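Local coordinates for Eps1p (Saccharomyces cerevisiae, PDB 4TW5), which belongs to the protein disulfide isomerase family of thioredoxin-fold proteins and is built here from two thioredoxin-like domains, at residues E12-T17 with H28-Y33; K166-S171 with R185-I190; D197-G202 with D263-T268. All coordinates share one frame; numbering follows the deposited sequence.

Interaction 1 (E12-T17 with H28-Y33); sequences EPLNPT and HIIDFY
A proline ring set at the edge of a tyrosine ring, by its hydroxyl end, supplies the nearest approach between the loop 12-17 and the strand 28-33: Pro13 CG lies 3.6 Å from Tyr33 OH and 4.3 Å from Tyr33 CE2. The Tyr33 side chain leaves the strand with CG between the backbone N and the carbonyl carbon (chi1 76°), which lets its distal end swing back to the loop; Tyr33 OH also has a weak hydrogen bond to Asn69. The second touch is looser and purely apolar, Leu14 CD1 standing 4.5 Å from Ile30 CD1, and both of these side chains are buried. The main chains stay well apart, Leu14 CA being 8.9 Å from Ile30 CA, so side chains alone bridge the gap. Backbone bonding of Leu14 with Gln67 ties the loop to strand 63-69, the parallel neighbour of 27-33, while Phe19 and Leu23 of helix 19-23 cover Ile30 beside it. Just beyond, Asn15 OD1 accepts from Thr17 N in an Asx turn that leads into this helix. The arrangement is that of a thioredoxin fold, its N-terminal segment and first helix lying against a central strand of the sheet.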
ATOM      1  N   GLU A  12      43.342  -0.773  46.443  1.00 48.98           N
ATOM      2  CA  GLU A  12      42.842  -1.791  47.342  1.00 52.60           C
ATOM      3  C   GLU A  12      41.335  -1.851  47.251  1.00 47.18           C
ATOM      4  O   GLU A  12      40.708  -0.916  46.767  1.00 46.90           O
ATOM      5  CB  GLU A  12      43.258  -1.511  48.787  1.00 49.67           C
ATOM      6  CG  GLU A  12      44.535  -2.181  49.198  1.00 61.34           C
ATOM      7  CD  GLU A  12      44.385  -2.855  50.550  1.00 70.22           C
ATOM      8  OE1 GLU A  12      43.907  -2.190  51.501  1.00 72.45           O
ATOM      9  OE2 GLU A  12      44.700  -4.062  50.644  1.00 70.77           O
ATOM     10  N   PRO A  13      40.745  -2.962  47.710  1.00 47.07           N
ATOM     11  CA  PRO A  13      39.288  -3.052  47.711  1.00 49.15           C
ATOM     12  C   PRO A  13      38.673  -1.899  48.492  1.00 49.85           C
ATOM     13  O   PRO A  13      39.303  -1.388  49.417  1.00 53.45           O
ATOM     14  CB  PRO A  13      39.020  -4.388  48.409  1.00 50.30           C
ATOM     15  CG  PRO A  13      40.221  -5.200  48.117  1.00 55.14           C
ATOM     16  CD  PRO A  13      41.376  -4.243  48.075  1.00 49.16           C
ATOM     17  N   LEU A  14      37.469  -1.487  48.125  1.00 47.79           N
ATOM     18  CA  LEU A  14      36.760  -0.519  48.939  1.00 51.16           C
ATOM     19  C   LEU A  14      36.321  -1.216  50.222  1.00 53.80           C
ATOM     20  O   LEU A  14      35.957  -2.390  50.193  1.00 54.86           O
ATOM     21  CB  LEU A  14      35.559   0.030  48.181  1.00 45.36           C
ATOM     22  CG  LEU A  14      35.950   0.750  46.894  1.00 49.30           C
ATOM     23  CD1 LEU A  14      34.746   1.357  46.242  1.00 43.10           C
ATOM     24  CD2 LEU A  14      36.995   1.813  47.199  1.00 47.41           C
ATOM     25  N   ASN A  15      36.304  -0.486  51.330  1.00 50.08           N
ATOM     26  CA  ASN A  15      35.907  -1.051  52.616  1.00 50.72           C
ATOM     27  C   ASN A  15      34.933  -0.063  53.259  1.00 50.39           C
ATOM     28  O   ASN A  15      34.722   1.010  52.696  1.00 47.53           O
ATOM     29  CB  ASN A  15      37.142  -1.332  53.498  1.00 49.22           C
ATOM     30  CG  ASN A  15      38.024  -0.102  53.714  1.00 49.81           C
ATOM     31  OD1 ASN A  15      37.542   0.975  54.044  1.00 50.95           O
ATOM     32  ND2 ASN A  15      39.328  -0.273  53.536  1.00 46.84           N
ATOM     33  N   PRO A  16      34.333  -0.408  54.423  1.00 52.44           N
ATOM     34  CA  PRO A  16      33.336   0.505  55.007  1.00 49.16           C
ATOM     35  C   PRO A  16      33.831   1.936  55.281  1.00 50.31           C
ATOM     36  O   PRO A  16      33.020   2.834  55.516  1.00 50.02           O
ATOM     37  CB  PRO A  16      32.956  -0.204  56.311  1.00 48.90           C
ATOM     38  CG  PRO A  16      33.152  -1.635  56.010  1.00 45.37           C
ATOM     39  CD  PRO A  16      34.318  -1.721  55.099  1.00 47.20           C
ATOM     40  N   THR A  17      35.138   2.156  55.247  1.00 52.48           N
ATOM     41  CA  THR A  17      35.658   3.502  55.465  1.00 54.23           C
ATOM     42  C   THR A  17      35.675   4.304  54.166  1.00 53.21           C
ATOM     43  O   THR A  17      35.696   5.531  54.193  1.00 57.35           O
ATOM     44  CB  THR A  17      37.098   3.486  56.020  1.00 47.24           C
ATOM     45  OG1 THR A  17      38.015   3.189  54.958  1.00 44.22           O
ATOM     46  CG2 THR A  17      37.240   2.468  57.141  1.00 48.05           C
ATOM     47  N   HIS A  28      31.011   3.911  39.129  1.00 33.17           N
ATOM     48  CA  HIS A  28      31.883   2.860  39.620  1.00 25.09           C
ATOM     49  C   HIS A  28      31.401   1.501  39.185  1.00 33.91           C
ATOM     50  O   HIS A  28      30.210   1.203  39.260  1.00 34.23           O
ATOM     51  CB  HIS A  28      31.998   2.936  41.132  1.00 28.10           C
ATOM     52  CG  HIS A  28      32.860   4.061  41.590  1.00 31.32           C
ATOM     53  ND1 HIS A  28      32.420   5.366  41.611  1.00 38.39           N
ATOM     54  CD2 HIS A  28      34.148   4.088  42.008  1.00 32.64           C
ATOM     55  CE1 HIS A  28      33.398   6.151  42.030  1.00 31.29           C
ATOM     56  NE2 HIS A  28      34.454   5.398  42.289  1.00 34.93           N
ATOM     57  N   ILE A  29      32.317   0.701  38.659  1.00 29.57           N
ATOM     58  CA  ILE A  29      32.032  -0.680  38.343  1.00 31.25           C
ATOM     59  C   ILE A  29      32.734  -1.558  39.368  1.00 34.78           C
ATOM     60  O   ILE A  29      33.953  -1.661  39.363  1.00 35.50           O
ATOM     61  CB  ILE A  29      32.485  -1.045  36.933  1.00 32.15           C
ATOM     62  CG1 ILE A  29      31.771  -0.175  35.890  1.00 25.22           C
ATOM     63  CG2 ILE A  29      32.209  -2.490  36.668  1.00 36.51           C
ATOM     64  CD1 ILE A  29      32.260  -0.431  34.490  1.00 29.01           C
ATOM     65  N   ILE A  30      31.971  -2.160  40.266  1.00 35.97           N
ATOM     66  CA  ILE A  30      32.571  -2.821  41.408  1.00 34.27           C
ATOM     67  C   ILE A  30      32.466  -4.339  41.373  1.00 42.34           C
ATOM     68  O   ILE A  30      31.404  -4.908  41.099  1.00 42.07           O
ATOM     69  CB  ILE A  30      31.946  -2.331  42.716  1.00 37.49           C
ATOM     70  CG1 ILE A  30      31.946  -0.804  42.758  1.00 35.51           C
ATOM     71  CG2 ILE A  30      32.716  -2.886  43.921  1.00 40.12           C
ATOM     72  CD1 ILE A  30      31.220  -0.218  43.968  1.00 34.50           C
ATOM     73  N   ASP A  31      33.592  -4.989  41.652  1.00 46.73           N
ATOM     74  CA  ASP A  31      33.631  -6.437  41.761  1.00 45.95           C
ATOM     75  C   ASP A  31      33.535  -6.872  43.226  1.00 45.32           C
ATOM     76  O   ASP A  31      34.522  -6.837  43.959  1.00 49.86           O
ATOM     77  CB  ASP A  31      34.908  -7.004  41.125  1.00 42.20           C
ATOM     78  CG  ASP A  31      35.108  -8.482  41.442  1.00 47.65           C
ATOM     79  OD1 ASP A  31      34.106  -9.182  41.701  1.00 51.26           O
ATOM     80  OD2 ASP A  31      36.265  -8.949  41.441  1.00 48.26           O
ATOM     81  N   PHE A  32      32.339  -7.258  43.651  1.00 48.87           N
ATOM     82  CA  PHE A  32      32.167  -7.872  44.960  1.00 48.71           C
ATOM     83  C   PHE A  32      32.617  -9.319  44.844  1.00 54.66           C
ATOM     84  O   PHE A  32      31.913 -10.160  44.287  1.00 53.25           O
ATOM     85  CB  PHE A  32      30.715  -7.754  45.442  1.00 45.78           C
ATOM     86  CG  PHE A  32      30.303  -6.336  45.715  1.00 42.77           C
ATOM     87  CD1 PHE A  32      29.855  -5.517  44.696  1.00 36.83           C
ATOM     88  CD2 PHE A  32      30.418  -5.807  46.989  1.00 42.98           C
ATOM     89  CE1 PHE A  32      29.512  -4.203  44.954  1.00 43.66           C
ATOM     90  CE2 PHE A  32      30.074  -4.499  47.253  1.00 37.42           C
ATOM     91  CZ  PHE A  32      29.618  -3.696  46.238  1.00 40.75           C
ATOM     92  N   TYR A  33      33.802  -9.597  45.378  1.00 57.43           N
ATOM     93  CA  TYR A  33      34.440 -10.886  45.169  1.00 57.14           C
ATOM     94  C   TYR A  33      34.762 -11.523  46.499  1.00 66.07           C
ATOM     95  O   TYR A  33      34.684 -10.878  47.548  1.00 68.91           O
ATOM     96  CB  TYR A  33      35.724 -10.735  44.364  1.00 56.59           C
ATOM     97  CG  TYR A  33      36.872 -10.192  45.189  1.00 62.28           C
ATOM     98  CD1 TYR A  33      37.876 -11.038  45.658  1.00 66.61           C
ATOM     99  CD2 TYR A  33      36.947  -8.847  45.517  1.00 56.53           C
ATOM    100  CE1 TYR A  33      38.917 -10.559  46.417  1.00 60.59           C
ATOM    101  CE2 TYR A  33      37.990  -8.358  46.273  1.00 59.81           C
ATOM    102  CZ  TYR A  33      38.969  -9.224  46.723  1.00 55.13           C
ATOM    103  OH  TYR A  33      40.009  -8.746  47.474  1.00 54.61           O
TER

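Interaction 2 (K166-S171 with R185-I190)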
ATOM      1  N   LYS A 166      14.261  12.638   9.494  1.00 32.91           N
ATOM      2  CA  LYS A 166      15.551  12.611   8.819  1.00 30.25           C
ATOM      3  C   LYS A 166      16.621  12.160   9.798  1.00 31.11           C
ATOM      4  O   LYS A 166      17.353  11.211   9.524  1.00 28.10           O
ATOM      5  CB  LYS A 166      15.900  13.993   8.269  1.00 32.38           C
ATOM      6  CG  LYS A 166      15.139  14.403   7.024  1.00 40.68           C
ATOM      7  CD  LYS A 166      16.017  14.319   5.791  1.00 56.09           C
ATOM      8  CE  LYS A 166      15.288  14.806   4.543  1.00 64.48           C
ATOM      9  NZ  LYS A 166      16.210  14.909   3.369  1.00 68.29           N
ATOM     10  N   ASN A 167      16.707  12.837  10.941  1.00 30.07           N
ATOM     11  CA  ASN A 167      17.487  12.325  12.070  1.00 28.59           C
ATOM     12  C   ASN A 167      16.565  11.777  13.106  1.00 25.23           C
ATOM     13  O   ASN A 167      15.486  12.318  13.319  1.00 29.19           O
ATOM     14  CB  ASN A 167      18.403  13.388  12.686  1.00 32.37           C
ATOM     15  CG  ASN A 167      19.344  13.987  11.671  1.00 37.25           C
ATOM     16  OD1 ASN A 167      20.300  13.342  11.250  1.00 31.89           O
ATOM     17  ND2 ASN A 167      19.071  15.221  11.263  1.00 45.01           N
ATOM     18  N   SER A 168      16.976  10.709  13.775  1.00 26.69           N
ATOM     19  CA  SER A 168      16.027  10.022  14.646  1.00 32.30           C
ATOM     20  C   SER A 168      15.547  10.938  15.796  1.00 32.34           C
ATOM     21  O   SER A 168      14.553  10.643  16.445  1.00 29.41           O
ATOM     22  CB  SER A 168      16.626   8.722  15.180  1.00 27.15           C
ATOM     23  OG  SER A 168      17.638   8.964  16.146  1.00 27.14           O
ATOM     24  N   ASP A 169      16.244  12.049  16.030  1.00 31.75           N
ATOM     25  CA  ASP A 169      15.858  12.953  17.099  1.00 26.39           C
ATOM     26  C   ASP A 169      15.281  14.290  16.608  1.00 33.29           C
ATOM     27  O   ASP A 169      15.169  15.234  17.390  1.00 23.80           O
ATOM     28  CB  ASP A 169      17.057  13.240  18.012  1.00 26.57           C
ATOM     29  CG  ASP A 169      18.251  13.814  17.257  1.00 27.86           C
ATOM     30  OD1 ASP A 169      18.205  13.910  16.010  1.00 30.71           O
ATOM     31  OD2 ASP A 169      19.245  14.170  17.919  1.00 31.03           O
ATOM     32  N   ASP A 170      14.866  14.358  15.346  1.00 30.66           N
ATOM     33  CA  ASP A 170      14.186  15.545  14.864  1.00 26.18           C
ATOM     34  C   ASP A 170      12.935  15.790  15.698  1.00 29.96           C
ATOM     35  O   ASP A 170      12.337  14.837  16.204  1.00 25.10           O
ATOM     36  CB  ASP A 170      13.780  15.379  13.403  1.00 29.52           C
ATOM     37  CG  ASP A 170      14.917  15.568  12.465  1.00 31.50           C
ATOM     38  OD1 ASP A 170      15.947  16.123  12.902  1.00 42.10           O
ATOM     39  OD2 ASP A 170      14.783  15.178  11.286  1.00 33.52           O
ATOM     40  N   SER A 171      12.511  17.052  15.799  1.00 28.39           N
ATOM     41  CA  SER A 171      11.264  17.379  16.488  1.00 26.95           C
ATOM     42  C   SER A 171      10.110  16.955  15.602  1.00 23.01           C
ATOM     43  O   SER A 171       9.997  17.399  14.468  1.00 25.05           O
ATOM     44  CB  SER A 171      11.174  18.876  16.798  1.00 39.30           C
ATOM     45  OG  SER A 171      12.033  19.234  17.873  1.00 49.35           O
ATOM     46  N   ARG A 185      14.070   9.355  22.609  1.00 27.00           N
ATOM     47  CA  ARG A 185      15.149   9.469  23.563  1.00 23.87           C
ATOM     48  C   ARG A 185      15.827   8.117  23.682  1.00 28.76           C
ATOM     49  O   ARG A 185      17.054   8.011  23.627  1.00 28.04           O
ATOM     50  CB  ARG A 185      14.625   9.917  24.930  1.00 21.51           C
ATOM     51  CG  ARG A 185      15.726  10.074  25.943  1.00 26.46           C
ATOM     52  CD  ARG A 185      15.254  10.755  27.171  1.00 23.76           C
ATOM     53  NE  ARG A 185      16.258  11.730  27.576  1.00 40.16           N
ATOM     54  CZ  ARG A 185      17.095  11.587  28.591  1.00 28.85           C
ATOM     55  NH1 ARG A 185      17.040  10.514  29.366  1.00 40.47           N
ATOM     56  NH2 ARG A 185      17.954  12.544  28.850  1.00 36.78           N
ATOM     57  N   THR A 186      15.001   7.092  23.868  1.00 21.26           N
ATOM     58  CA  THR A 186      15.456   5.726  23.987  1.00 25.52           C
ATOM     59  C   THR A 186      16.240   5.295  22.753  1.00 23.72           C
ATOM     60  O   THR A 186      17.310   4.699  22.885  1.00 27.79           O
ATOM     61  CB  THR A 186      14.285   4.794  24.237  1.00 26.18           C
ATOM     62  OG1 THR A 186      13.617   5.223  25.421  1.00 26.35           O
ATOM     63  CG2 THR A 186      14.752   3.396  24.462  1.00 24.69           C
ATOM     64  N   TRP A 187      15.739   5.617  21.562  1.00 22.96           N
ATOM     65  CA  TRP A 187      16.411   5.203  20.341  1.00 18.26           C
ATOM     66  C   TRP A 187      17.781   5.860  20.151  1.00 25.20           C
ATOM     67  O   TRP A 187      18.739   5.218  19.700  1.00 22.68           O
ATOM     68  CB  TRP A 187      15.535   5.464  19.133  1.00 17.69           C
ATOM     69  CG  TRP A 187      16.125   4.878  17.921  1.00 19.96           C
ATOM     70  CD1 TRP A 187      16.630   5.550  16.852  1.00 20.87           C
ATOM     71  CD2 TRP A 187      16.341   3.480  17.665  1.00 16.29           C
ATOM     72  NE1 TRP A 187      17.119   4.665  15.932  1.00 25.23           N
ATOM     73  CE2 TRP A 187      16.989   3.386  16.413  1.00 17.57           C
ATOM     74  CE3 TRP A 187      16.071   2.304  18.384  1.00 18.48           C
ATOM     75  CZ2 TRP A 187      17.359   2.156  15.834  1.00 16.65           C
ATOM     76  CZ3 TRP A 187      16.444   1.049  17.802  1.00 19.40           C
ATOM     77  CH2 TRP A 187      17.066   1.002  16.529  1.00 17.36           C
ATOM     78  N   LYS A 188      17.874   7.132  20.508  1.00 23.49           N
ATOM     79  CA  LYS A 188      19.126   7.850  20.449  1.00 25.35           C
ATOM     80  C   LYS A 188      20.159   7.240  21.404  1.00 24.20           C
ATOM     81  O   LYS A 188      21.301   7.042  21.036  1.00 23.57           O
ATOM     82  CB  LYS A 188      18.894   9.322  20.800  1.00 27.87           C
ATOM     83  CG  LYS A 188      20.127  10.203  20.718  1.00 30.68           C
ATOM     84  CD  LYS A 188      19.689  11.640  20.816  1.00 31.72           C
ATOM     85  CE  LYS A 188      20.842  12.599  20.700  1.00 33.06           C
ATOM     86  NZ  LYS A 188      20.342  13.994  20.711  1.00 29.05           N
ATOM     87  N   ILE A 189      19.739   6.910  22.618  1.00 23.60           N
ATOM     88  CA  ILE A 189      20.649   6.333  23.596  1.00 23.85           C
ATOM     89  C   ILE A 189      21.138   4.948  23.090  1.00 28.06           C
ATOM     90  O   ILE A 189      22.343   4.685  23.046  1.00 28.64           O
ATOM     91  CB  ILE A 189      19.953   6.222  24.988  1.00 22.77           C
ATOM     92  CG1 ILE A 189      19.580   7.607  25.509  1.00 24.96           C
ATOM     93  CG2 ILE A 189      20.836   5.545  26.005  1.00 26.62           C
ATOM     94  CD1 ILE A 189      18.644   7.592  26.717  1.00 24.12           C
ATOM     95  N   ILE A 190      20.204   4.125  22.623  1.00 22.44           N
ATOM     96  CA  ILE A 190      20.505   2.851  21.986  1.00 19.77           C
ATOM     97  C   ILE A 190      21.480   2.990  20.842  1.00 23.67           C
ATOM     98  O   ILE A 190      22.361   2.127  20.680  1.00 28.59           O
ATOM     99  CB  ILE A 190      19.235   2.184  21.476  1.00 21.83           C
ATOM    100  CG1 ILE A 190      18.356   1.807  22.660  1.00 27.12           C
ATOM    101  CG2 ILE A 190      19.538   0.986  20.609  1.00 13.46           C
ATOM    102  CD1 ILE A 190      16.943   1.484  22.282  1.00 26.76           C
TER
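A salt bridge and a small edge-on van der Waals contact join segment 166-171, in the long loop after strand 155-160, to helix 180-196. Lys188 NZ donates to Asp169 OD2 at 3.0 Å, meeting the lone pair anti to the other carboxylate oxygen. The lysine is extended along its whole length, with CG anti to the backbone N (chi1 -178°), and its methylene CE passes 3.6 Å from the same Asp169 OD2. Leu128 O takes a further hydrogen bond from the ammonium group and Ala131 O a weak one, an arrangement that would be expected to compensate the charge of this buried lysine. One helical position earlier, Trp187 presents the pyrrole edge of its indole to Ser168: Ser168 CB lies in the ring plane, 3.6 Å from Trp187 CD1. The polar ends there are taken up by other residues, Ser168 OG by Ser133 and Trp187 NE1 by Ser135. A type I turn from Asn167 to Asp170 shapes the loop, and Asp170 OD2 braces it by accepting from Lys166 N and Asn167 N, both arriving on one face of the carboxylate plane. Gln184 of the helix holds the carbonyls of Ser168 and Asp170. The indole itself packs on Leu156, Ser158 and Trp160 of strand 155-160 and on Thr201 of strand 200-205, so the helix lies between the loop and the sheet strands.

Interaction 3 (D197-G202 with D263-T268)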
ATOM      1  N   ASP A 197      29.985  -0.995  20.219  1.00 33.64           N
ATOM      2  CA  ASP A 197      30.159  -2.371  19.782  1.00 33.35           C
ATOM      3  C   ASP A 197      30.168  -2.478  18.285  1.00 28.68           C
ATOM      4  O   ASP A 197      30.111  -3.572  17.737  1.00 33.81           O
ATOM      5  CB  ASP A 197      29.067  -3.245  20.359  1.00 31.34           C
ATOM      6  CG  ASP A 197      29.230  -3.436  21.841  1.00 39.41           C
ATOM      7  OD1 ASP A 197      30.358  -3.803  22.262  1.00 39.88           O
ATOM      8  OD2 ASP A 197      28.250  -3.186  22.578  1.00 36.77           O
ATOM      9  N   ASP A 198      30.256  -1.330  17.628  1.00 27.71           N
ATOM     10  CA  ASP A 198      30.333  -1.295  16.176  1.00 33.92           C
ATOM     11  C   ASP A 198      29.119  -2.021  15.563  1.00 29.41           C
ATOM     12  O   ASP A 198      29.233  -2.710  14.555  1.00 33.59           O
ATOM     13  CB  ASP A 198      31.647  -1.914  15.697  1.00 31.77           C
ATOM     14  CG  ASP A 198      32.014  -1.497  14.288  1.00 40.18           C
ATOM     15  OD1 ASP A 198      31.583  -0.410  13.862  1.00 49.24           O
ATOM     16  OD2 ASP A 198      32.725  -2.261  13.595  1.00 50.56           O
ATOM     17  N   ILE A 199      27.975  -1.892  16.225  1.00 30.90           N
ATOM     18  CA  ILE A 199      26.673  -2.299  15.682  1.00 24.19           C
ATOM     19  C   ILE A 199      25.967  -1.041  15.162  1.00 29.48           C
ATOM     20  O   ILE A 199      25.852  -0.024  15.864  1.00 26.95           O
ATOM     21  CB  ILE A 199      25.851  -3.045  16.746  1.00 24.41           C
ATOM     22  CG1 ILE A 199      26.551  -4.377  17.069  1.00 19.55           C
ATOM     23  CG2 ILE A 199      24.399  -3.293  16.276  1.00 22.56           C
ATOM     24  CD1 ILE A 199      25.940  -5.132  18.193  1.00 20.39           C
ATOM     25  N   ASN A 200      25.535  -1.086  13.913  1.00 24.20           N
ATOM     26  CA  ASN A 200      24.882   0.068  13.327  1.00 25.53           C
ATOM     27  C   ASN A 200      23.410   0.164  13.768  1.00 28.54           C
ATOM     28  O   ASN A 200      22.814  -0.827  14.220  1.00 20.65           O
ATOM     29  CB  ASN A 200      25.002   0.020  11.810  1.00 28.07           C
ATOM     30  CG  ASN A 200      26.436   0.217  11.354  1.00 28.16           C
ATOM     31  OD1 ASN A 200      27.327   0.322  12.173  1.00 37.26           O
ATOM     32  ND2 ASN A 200      26.656   0.267  10.063  1.00 30.88           N
ATOM     33  N   THR A 201      22.874   1.385  13.701  1.00 26.66           N
ATOM     34  CA  THR A 201      21.442   1.634  13.884  1.00 28.83           C
ATOM     35  C   THR A 201      20.868   2.413  12.723  1.00 23.50           C
ATOM     36  O   THR A 201      21.574   3.232  12.125  1.00 22.13           O
ATOM     37  CB  THR A 201      21.160   2.419  15.145  1.00 19.48           C
ATOM     38  OG1 THR A 201      22.076   3.508  15.210  1.00 30.79           O
ATOM     39  CG2 THR A 201      21.341   1.539  16.377  1.00 25.83           C
ATOM     40  N   GLY A 202      19.586   2.166  12.429  1.00 24.24           N
ATOM     41  CA  GLY A 202      18.877   2.827  11.337  1.00 19.03           C
ATOM     42  C   GLY A 202      17.405   3.106  11.688  1.00 21.77           C
ATOM     43  O   GLY A 202      16.822   2.446  12.550  1.00 16.61           O
ATOM     44  N   ASP A 263      21.144  -5.309  24.382  1.00 30.33           N
ATOM     45  CA  ASP A 263      21.500  -6.707  24.598  1.00 34.14           C
ATOM     46  C   ASP A 263      20.896  -7.629  23.542  1.00 28.62           C
ATOM     47  O   ASP A 263      21.483  -8.645  23.216  1.00 39.24           O
ATOM     48  CB  ASP A 263      21.123  -7.134  26.015  1.00 31.21           C
ATOM     49  CG  ASP A 263      21.911  -6.351  27.068  1.00 47.00           C
ATOM     50  OD1 ASP A 263      23.040  -5.888  26.737  1.00 39.88           O
ATOM     51  OD2 ASP A 263      21.413  -6.198  28.213  1.00 49.32           O
ATOM     52  N   PHE A 264      19.724  -7.289  23.018  1.00 31.40           N
ATOM     53  CA  PHE A 264      19.170  -8.056  21.912  1.00 32.20           C
ATOM     54  C   PHE A 264      20.066  -7.918  20.692  1.00 30.43           C
ATOM     55  O   PHE A 264      20.431  -8.907  20.058  1.00 36.24           O
ATOM     56  CB  PHE A 264      17.753  -7.597  21.572  1.00 29.74           C
ATOM     57  CG  PHE A 264      17.224  -8.153  20.277  1.00 23.91           C
ATOM     58  CD1 PHE A 264      16.796  -9.483  20.186  1.00 29.16           C
ATOM     59  CD2 PHE A 264      17.144  -7.354  19.163  1.00 19.26           C
ATOM     60  CE1 PHE A 264      16.279  -9.997  19.009  1.00 23.12           C
ATOM     61  CE2 PHE A 264      16.639  -7.843  17.970  1.00 29.40           C
ATOM     62  CZ  PHE A 264      16.200  -9.176  17.886  1.00 29.99           C
ATOM     63  N   ALA A 265      20.462  -6.689  20.399  1.00 26.28           N
ATOM     64  CA  ALA A 265      21.294  -6.409  19.231  1.00 30.65           C
ATOM     65  C   ALA A 265      22.651  -7.093  19.320  1.00 29.11           C
ATOM     66  O   ALA A 265      23.325  -7.247  18.320  1.00 28.22           O
ATOM     67  CB  ALA A 265      21.488  -4.899  19.059  1.00 22.18           C
ATOM     68  N   ARG A 266      23.035  -7.493  20.524  1.00 30.39           N
ATOM     69  CA  ARG A 266      24.350  -8.045  20.771  1.00 34.59           C
ATOM     70  C   ARG A 266      24.359  -9.562  20.912  1.00 38.50           C
ATOM     71  O   ARG A 266      25.412 -10.153  21.030  1.00 47.04           O
ATOM     72  CB  ARG A 266      24.956  -7.363  22.001  1.00 39.43           C
ATOM     73  CG  ARG A 266      25.807  -6.160  21.627  1.00 32.34           C
ATOM     74  CD  ARG A 266      25.999  -5.198  22.760  1.00 37.82           C
ATOM     75  NE  ARG A 266      25.960  -5.813  24.082  1.00 36.98           N
ATOM     76  CZ  ARG A 266      26.987  -6.357  24.720  1.00 39.39           C
ATOM     77  NH1 ARG A 266      28.194  -6.425  24.161  1.00 44.61           N
ATOM     78  NH2 ARG A 266      26.790  -6.851  25.928  1.00 40.02           N
ATOM     79  N   ARG A 267      23.189 -10.184  20.861  1.00 46.82           N
ATOM     80  CA  ARG A 267      23.084 -11.636  20.949  1.00 52.54           C
ATOM     81  C   ARG A 267      23.757 -12.335  19.774  1.00 61.81           C
ATOM     82  O   ARG A 267      23.680 -11.858  18.635  1.00 62.18           O
ATOM     83  CB  ARG A 267      21.616 -12.076  20.954  1.00 50.95           C
ATOM     84  CG  ARG A 267      20.924 -12.423  22.269  1.00 52.25           C
ATOM     85  CD  ARG A 267      19.395 -12.428  22.022  1.00 50.27           C
ATOM     86  NE  ARG A 267      18.561 -12.569  23.223  1.00 58.63           N
ATOM     87  CZ  ARG A 267      17.522 -11.784  23.534  1.00 57.86           C
ATOM     88  NH1 ARG A 267      17.208 -10.750  22.768  1.00 54.91           N
ATOM     89  NH2 ARG A 267      16.803 -12.010  24.631  1.00 57.18           N
ATOM     90  N   THR A 268      24.443 -13.442  20.067  1.00 67.97           N
ATOM     91  CA  THR A 268      24.970 -14.353  19.047  1.00 72.73           C
ATOM     92  C   THR A 268      23.807 -15.209  18.529  1.00 74.30           C
ATOM     93  O   THR A 268      23.133 -15.881  19.317  1.00 79.98           O
ATOM     94  CB  THR A 268      26.095 -15.277  19.593  1.00 70.53           C
ATOM     95  OG1 THR A 268      27.281 -14.512  19.854  1.00 73.39           O
ATOM     96  CG2 THR A 268      26.397 -16.423  18.617  1.00 59.24           C
TER
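The link between helix 180-196 and strand 200-205 meets the end of the C-terminal helix 259-265 in this contact, which combines an apolar core with a network of charges. Ile199 fills the middle: its CD1 reaches 3.4 Å from Ala265 O and 3.6 Å from Arg266 CG, while Ile199 CG2 faces Ala265 CB at 4.3 Å. The isoleucine can touch both residues because CG1 stands anti to the carbonyl carbon (chi1 -66°) and CG2 anti to the backbone N, sending CG2 to the Ala265 methyl and the CG1 branch to Ala265 O and Arg266. Next to it, Asp197 crosses Arg266 at about a right angle. Asp197 OD2 sits 3.0 Å from Arg266 CD and makes a long salt bridge of 3.6 Å to Arg266 NH1; the two planes are 19° apart and OD2 meets the guanidinium obliquely. Arg266 bends at chi3, and its NE has another long salt bridge to Asp263 OD1, at the edge of the guanidinium. The stronger partners lie in the first half of the chain: Arg116 for Asp197 and Glu102 for Arg266, so the charges also connect to the preceding domain. Asp198, with positive phi, is the C-prime residue of a Schellman motif that ends helix 180-196; the chain turns through it into strand 200-205, an alpha-to-beta connection of a thioredoxin-like domain, with the C-terminal helix packed against it.

From the N terminus the three contacts follow in series, none nesting in or crossing another. Interaction 1 closes a short loop around helix 19-23 in the first thioredoxin-like domain, tying its N-terminal segment to strand 27-33. Interaction 2 closes the excursion between strand 155-160 and helix 180-196, and interaction 3 spans the longest separation, bringing the C-terminal helix 259-265 back to the link that precedes strand 200-205. Interactions 2 and 3 both lie in the second domain and touch, Trp187 CZ2 lying 3.3 Å from Gly202 O. Interaction 1 stands apart, its centre about 36 Å from that of interaction 2 and about 31 Å from that of interaction 3.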